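Local atomic coordinates of phenol hydroxylase component phO (Pseudomonas stutzeri, PDB entry 3U52), a protein that probably serves as the small subunit of the hydroxylase in a bacterial multicomponent monooxygenase that converts phenol to catechol. Residues W30-F40 against L58-S68. Sequence-based numbering, arbitrary orientation.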
ATOM      1  N   TRP E  30      41.745  23.679 -29.190  1.00 20.11           N
ATOM      2  CA  TRP E  30      42.911  22.896 -29.610  1.00 21.00           C
ATOM      3  C   TRP E  30      42.398  21.618 -30.307  1.00 20.63           C
ATOM      4  O   TRP E  30      42.085  20.648 -29.647  1.00 21.23           O
ATOM      5  CB  TRP E  30      43.753  22.522 -28.390  1.00 20.42           C
ATOM      6  CG  TRP E  30      45.081  21.864 -28.709  1.00 20.00           C
ATOM      7  CD1 TRP E  30      45.759  21.915 -29.889  1.00 20.02           C
ATOM      8  CD2 TRP E  30      45.908  21.131 -27.809  1.00 19.87           C
ATOM      9  NE1 TRP E  30      46.950  21.241 -29.784  1.00 20.51           N
ATOM     10  CE2 TRP E  30      47.087  20.782 -28.508  1.00 19.99           C
ATOM     11  CE3 TRP E  30      45.790  20.765 -26.457  1.00 20.04           C
ATOM     12  CZ2 TRP E  30      48.146  20.064 -27.907  1.00 21.25           C
ATOM     13  CZ3 TRP E  30      46.824  20.029 -25.870  1.00 21.24           C
ATOM     14  CH2 TRP E  30      47.981  19.673 -26.590  1.00 20.09           C
ATOM     15  N   PRO E  31      42.218  21.642 -31.647  1.00 21.87           N
ATOM     16  CA  PRO E  31      41.648  20.420 -32.248  1.00 21.58           C
ATOM     17  C   PRO E  31      42.470  19.164 -32.035  1.00 22.73           C
ATOM     18  O   PRO E  31      43.682  19.242 -31.901  1.00 23.20           O
ATOM     19  CB  PRO E  31      41.567  20.770 -33.742  1.00 22.60           C
ATOM     20  CG  PRO E  31      41.523  22.262 -33.781  1.00 20.88           C
ATOM     21  CD  PRO E  31      42.374  22.721 -32.643  1.00 21.09           C
ATOM     22  N   ASP E  32      41.787  18.013 -32.035  1.00 23.40           N
ATOM     23  CA  ASP E  32      42.365  16.665 -31.850  1.00 23.99           C
ATOM     24  C   ASP E  32      42.871  16.404 -30.452  1.00 22.39           C
ATOM     25  O   ASP E  32      43.746  15.552 -30.270  1.00 22.17           O
ATOM     26  CB  ASP E  32      43.461  16.395 -32.895  1.00 25.74           C
ATOM     27  CG  ASP E  32      42.900  16.366 -34.297  1.00 30.42           C
ATOM     28  OD1 ASP E  32      41.856  15.689 -34.515  1.00 34.99           O
ATOM     29  OD2 ASP E  32      43.487  17.051 -35.164  1.00 36.35           O
ATOM     30  N   HIS E  33      42.307  17.117 -29.475  1.00 19.50           N
ATOM     31  CA  HIS E  33      42.699  16.971 -28.074  1.00 20.85           C
ATOM     32  C   HIS E  33      41.472  16.896 -27.160  1.00 20.63           C
ATOM     33  O   HIS E  33      41.317  17.687 -26.210  1.00 20.01           O
ATOM     34  CB  HIS E  33      43.714  18.050 -27.675  1.00 20.92           C
ATOM     35  CG  HIS E  33      45.018  17.875 -28.394  1.00 24.11           C
ATOM     36  ND1 HIS E  33      45.179  18.235 -29.719  1.00 23.11           N
ATOM     37  CD2 HIS E  33      46.152  17.220 -28.041  1.00 24.60           C
ATOM     38  CE1 HIS E  33      46.385  17.863 -30.132  1.00 24.40           C
ATOM     39  NE2 HIS E  33      46.998  17.257 -29.128  1.00 23.69           N
ATOM     40  N   LEU E  34      40.604  15.930 -27.476  1.00 20.04           N
ATOM     41  CA  LEU E  34      39.247  15.872 -26.889  1.00 19.36           C
ATOM     42  C   LEU E  34      39.304  15.368 -25.466  1.00 19.92           C
ATOM     43  O   LEU E  34      38.271  15.267 -24.795  1.00 19.86           O
ATOM     44  CB  LEU E  34      38.279  15.036 -27.756  1.00 19.44           C
ATOM     45  CG  LEU E  34      37.962  15.721 -29.101  1.00 16.79           C
ATOM     46  CD1 LEU E  34      37.349  14.732 -30.045  1.00 18.49           C
ATOM     47  CD2 LEU E  34      37.094  16.915 -28.822  1.00 20.11           C
ATOM     48  N   LEU E  35      40.517  15.081 -24.972  1.00 19.87           N
ATOM     49  CA  LEU E  35      40.702  14.924 -23.535  1.00 19.72           C
ATOM     50  C   LEU E  35      40.005  16.062 -22.759  1.00 20.84           C
ATOM     51  O   LEU E  35      39.405  15.822 -21.675  1.00 20.14           O
ATOM     52  CB  LEU E  35      42.201  14.793 -23.153  1.00 19.24           C
ATOM     53  CG  LEU E  35      42.612  14.761 -21.655  1.00 20.02           C
ATOM     54  CD1 LEU E  35      42.155  13.545 -20.836  1.00 18.69           C
ATOM     55  CD2 LEU E  35      44.129  14.949 -21.451  1.00 23.81           C
ATOM     56  N   PHE E  36      40.107  17.285 -23.289  1.00 19.43           N
ATOM     57  CA  PHE E  36      39.389  18.434 -22.753  1.00 20.78           C
ATOM     58  C   PHE E  36      38.140  18.430 -23.616  1.00 21.10           C
ATOM     59  O   PHE E  36      38.211  18.636 -24.839  1.00 20.95           O
ATOM     60  CB  PHE E  36      40.203  19.715 -22.984  1.00 19.67           C
ATOM     61  CG  PHE E  36      41.567  19.614 -22.460  1.00 23.46           C
ATOM     62  CD1 PHE E  36      42.651  19.514 -23.331  1.00 19.59           C
ATOM     63  CD2 PHE E  36      41.786  19.557 -21.067  1.00 20.66           C
ATOM     64  CE1 PHE E  36      43.941  19.364 -22.829  1.00 22.38           C
ATOM     65  CE2 PHE E  36      43.079  19.394 -20.565  1.00 24.86           C
ATOM     66  CZ  PHE E  36      44.159  19.308 -21.459  1.00 24.23           C
ATOM     67  N   CYS E  37      36.998  18.165 -23.013  1.00 20.78           N
ATOM     68  CA  CYS E  37      35.782  17.948 -23.784  1.00 20.92           C
ATOM     69  C   CYS E  37      35.325  19.123 -24.638  1.00 21.46           C
ATOM     70  O   CYS E  37      34.710  18.899 -25.680  1.00 21.67           O
ATOM     71  CB  CYS E  37      34.657  17.560 -22.845  1.00 21.68           C
ATOM     72  SG  CYS E  37      34.200  18.907 -21.708  1.00 25.90           S
ATOM     73  N   ALA E  38      35.624  20.371 -24.208  1.00 21.97           N
ATOM     74  CA  ALA E  38      35.137  21.581 -24.878  1.00 20.77           C
ATOM     75  C   ALA E  38      36.259  22.639 -24.957  1.00 20.64           C
ATOM     76  O   ALA E  38      37.258  22.557 -24.212  1.00 19.62           O
ATOM     77  CB  ALA E  38      33.928  22.149 -24.085  1.00 19.66           C
ATOM     78  N   PRO E  39      36.094  23.645 -25.833  1.00 19.99           N
ATOM     79  CA  PRO E  39      36.982  24.776 -25.809  1.00 20.84           C
ATOM     80  C   PRO E  39      37.030  25.402 -24.431  1.00 20.92           C
ATOM     81  O   PRO E  39      36.019  25.435 -23.727  1.00 21.98           O
ATOM     82  CB  PRO E  39      36.338  25.746 -26.817  1.00 20.39           C
ATOM     83  CG  PRO E  39      35.628  24.858 -27.787  1.00 20.64           C
ATOM     84  CD  PRO E  39      35.078  23.781 -26.890  1.00 20.39           C
ATOM     85  N   PHE E  40      38.206  25.872 -24.048  1.00 22.57           N
ATOM     86  CA  PHE E  40      38.385  26.569 -22.774  1.00 22.76           C
ATOM     87  C   PHE E  40      37.728  27.913 -22.826  1.00 22.67           C
ATOM     88  O   PHE E  40      37.805  28.590 -23.843  1.00 23.79           O
ATOM     89  CB  PHE E  40      39.854  26.770 -22.505  1.00 22.83           C
ATOM     90  CG  PHE E  40      40.645  25.497 -22.392  1.00 24.53           C
ATOM     91  CD1 PHE E  40      40.296  24.503 -21.476  1.00 25.34           C
ATOM     92  CD2 PHE E  40      41.787  25.327 -23.160  1.00 25.74           C
ATOM     93  CE1 PHE E  40      41.058  23.351 -21.343  1.00 23.27           C
ATOM     94  CE2 PHE E  40      42.568  24.161 -23.035  1.00 26.21           C
ATOM     95  CZ  PHE E  40      42.186  23.178 -22.129  1.00 27.36           C
ATOM     96  N   LEU E  58      47.570  29.298 -21.411  1.00 31.53           N
ATOM     97  CA  LEU E  58      47.347  28.149 -22.300  1.00 32.04           C
ATOM     98  C   LEU E  58      48.178  26.895 -21.949  1.00 31.30           C
ATOM     99  O   LEU E  58      47.668  25.777 -21.879  1.00 30.53           O
ATOM    100  CB  LEU E  58      47.515  28.580 -23.757  1.00 31.41           C
ATOM    101  CG  LEU E  58      46.897  27.676 -24.814  1.00 35.62           C
ATOM    102  CD1 LEU E  58      45.368  27.505 -24.526  1.00 36.66           C
ATOM    103  CD2 LEU E  58      47.156  28.229 -26.238  1.00 35.95           C
ATOM    104  N   LYS E  59      49.457  27.076 -21.690  1.00 32.00           N
ATOM    105  CA  LYS E  59      50.320  25.967 -21.278  1.00 33.37           C
ATOM    106  C   LYS E  59      49.863  25.229 -19.972  1.00 33.09           C
ATOM    107  O   LYS E  59      49.759  24.011 -19.958  1.00 32.08           O
ATOM    108  CB  LYS E  59      51.761  26.490 -21.164  1.00 34.70           C
ATOM    109  CG  LYS E  59      52.791  25.638 -21.851  1.00 39.62           C
ATOM    110  CD  LYS E  59      52.594  25.612 -23.363  1.00 44.42           C
ATOM    111  CE  LYS E  59      53.002  24.246 -23.966  1.00 48.17           C
ATOM    112  NZ  LYS E  59      54.208  23.549 -23.387  1.00 50.10           N
ATOM    113  N   PRO E  60      49.633  25.962 -18.859  1.00 32.85           N
ATOM    114  CA  PRO E  60      48.998  25.351 -17.668  1.00 32.80           C
ATOM    115  C   PRO E  60      47.651  24.662 -17.894  1.00 30.79           C
ATOM    116  O   PRO E  60      47.442  23.588 -17.383  1.00 31.40           O
ATOM    117  CB  PRO E  60      48.804  26.549 -16.743  1.00 32.28           C
ATOM    118  CG  PRO E  60      49.955  27.419 -17.082  1.00 34.50           C
ATOM    119  CD  PRO E  60      50.006  27.354 -18.586  1.00 32.96           C
ATOM    120  N   ALA E  61      46.755  25.294 -18.646  1.00 30.42           N
ATOM    121  CA  ALA E  61      45.426  24.726 -18.964  1.00 28.85           C
ATOM    122  C   ALA E  61      45.531  23.357 -19.681  1.00 29.01           C
ATOM    123  O   ALA E  61      44.680  22.457 -19.490  1.00 28.10           O
ATOM    124  CB  ALA E  61      44.623  25.737 -19.825  1.00 28.52           C
ATOM    125  N   THR E  62      46.581  23.167 -20.481  1.00 26.97           N
ATOM    126  CA  THR E  62      46.659  21.968 -21.320  1.00 26.52           C
ATOM    127  C   THR E  62      47.597  20.903 -20.766  1.00 26.66           C
ATOM    128  O   THR E  62      47.776  19.855 -21.385  1.00 27.55           O
ATOM    129  CB  THR E  62      47.089  22.280 -22.787  1.00 26.84           C
ATOM    130  OG1 THR E  62      48.405  22.835 -22.790  1.00 27.28           O
ATOM    131  CG2 THR E  62      46.148  23.248 -23.475  1.00 24.28           C
ATOM    132  N   ALA E  63      48.172  21.162 -19.586  1.00 26.70           N
ATOM    133  CA  ALA E  63      49.257  20.350 -19.055  1.00 26.33           C
ATOM    134  C   ALA E  63      48.918  18.880 -18.866  1.00 26.14           C
ATOM    135  O   ALA E  63      49.800  18.049 -18.924  1.00 25.57           O
ATOM    136  CB  ALA E  63      49.838  20.972 -17.743  1.00 26.07           C
ATOM    137  N   ALA E  64      47.635  18.553 -18.683  1.00 25.27           N
ATOM    138  CA  ALA E  64      47.215  17.163 -18.428  1.00 25.50           C
ATOM    139  C   ALA E  64      47.354  16.253 -19.641  1.00 25.43           C
ATOM    140  O   ALA E  64      47.367  15.034 -19.494  1.00 25.53           O
ATOM    141  CB  ALA E  64      45.771  17.111 -17.912  1.00 24.97           C
ATOM    142  N   HIS E  65      47.383  16.839 -20.834  1.00 24.85           N
ATOM    143  CA  HIS E  65      47.526  16.043 -22.050  1.00 25.59           C
ATOM    144  C   HIS E  65      48.988  15.760 -22.304  1.00 26.61           C
ATOM    145  O   HIS E  65      49.787  16.686 -22.254  1.00 27.07           O
ATOM    146  CB  HIS E  65      46.935  16.772 -23.280  1.00 24.91           C
ATOM    147  CG  HIS E  65      46.698  15.857 -24.435  1.00 26.06           C
ATOM    148  ND1 HIS E  65      47.721  15.363 -25.202  1.00 23.95           N
ATOM    149  CD2 HIS E  65      45.565  15.273 -24.896  1.00 25.63           C
ATOM    150  CE1 HIS E  65      47.230  14.549 -26.122  1.00 23.32           C
ATOM    151  NE2 HIS E  65      45.929  14.447 -25.934  1.00 26.79           N
ATOM    152  N   PRO E  66      49.334  14.512 -22.638  1.00 27.98           N
ATOM    153  CA  PRO E  66      50.690  14.122 -23.069  1.00 29.30           C
ATOM    154  C   PRO E  66      51.333  14.983 -24.158  1.00 30.44           C
ATOM    155  O   PRO E  66      52.528  15.220 -24.085  1.00 31.65           O
ATOM    156  CB  PRO E  66      50.477  12.713 -23.612  1.00 29.13           C
ATOM    157  CG  PRO E  66      49.434  12.190 -22.761  1.00 28.30           C
ATOM    158  CD  PRO E  66      48.453  13.326 -22.616  1.00 28.19           C
ATOM    159  N   ASP E  67      50.571  15.454 -25.143  1.00 30.65           N
ATOM    160  CA  ASP E  67      51.112  16.364 -26.169  1.00 31.45           C
ATOM    161  C   ASP E  67      51.536  17.783 -25.688  1.00 32.14           C
ATOM    162  O   ASP E  67      52.254  18.491 -26.419  1.00 30.96           O
ATOM    163  CB  ASP E  67      50.105  16.579 -27.298  1.00 31.10           C
ATOM    164  CG  ASP E  67      49.911  15.376 -28.168  1.00 32.03           C
ATOM    165  OD1 ASP E  67      50.610  14.360 -27.973  1.00 33.62           O
ATOM    166  OD2 ASP E  67      49.039  15.463 -29.062  1.00 30.80           O
ATOM    167  N   SER E  68      51.062  18.212 -24.515  1.00 32.20           N
ATOM    168  CA  SER E  68      51.256  19.594 -24.059  1.00 33.41           C
ATOM    169  C   SER E  68      52.745  19.973 -23.983  1.00 34.00           C
ATOM    170  O   SER E  68      53.154  21.044 -24.454  1.00 33.20           O
ATOM    171  CB  SER E  68      50.646  19.788 -22.675  1.00 33.33           C
ATOM    172  OG  SER E  68      50.607  21.163 -22.323  1.00 36.18           O
TER
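His-33 drives its ring edge into the face of His-65, CD2 lying 3.5 Å from His-65 CE1 with the planes at 65°, a T-shaped pair. Its CG stands anti to the carbonyl carbon (chi1 -67°), which carries NE2 across to Asp-67 OD2 at 2.7 Å, met on the anti side of the carboxylate, while ND1 donates back to Pro-31 O (2.8 Å) within the Trp-30 to His-33 type II turn. Trp-30 lies over one face of His-33; at its far rim CZ3 packs on Thr-62 CB and CH2 on Asp-67 CB, each at 3.8 Å. Asp-67 N donates to His-65 ND1 in the ring plane, and Tyr-119 O takes His-65 NE2. Toward the end of helix 50-62, Phe-36 CZ meets Thr-62 CA, and Ala-61 CB sits over the Phe-40 face in a CH-pi contact. An alanine in place of His-33 would probably leave Asp-67 OD2 with Gly-113 N but without its imidazole partner, and take away the ring edge that packs on the face of His-65. Because both His-33 nitrogens donate, the ring is probably protonated, making its bond to Asp-67 a charge-assisted tie between the loop and the turns following the helix.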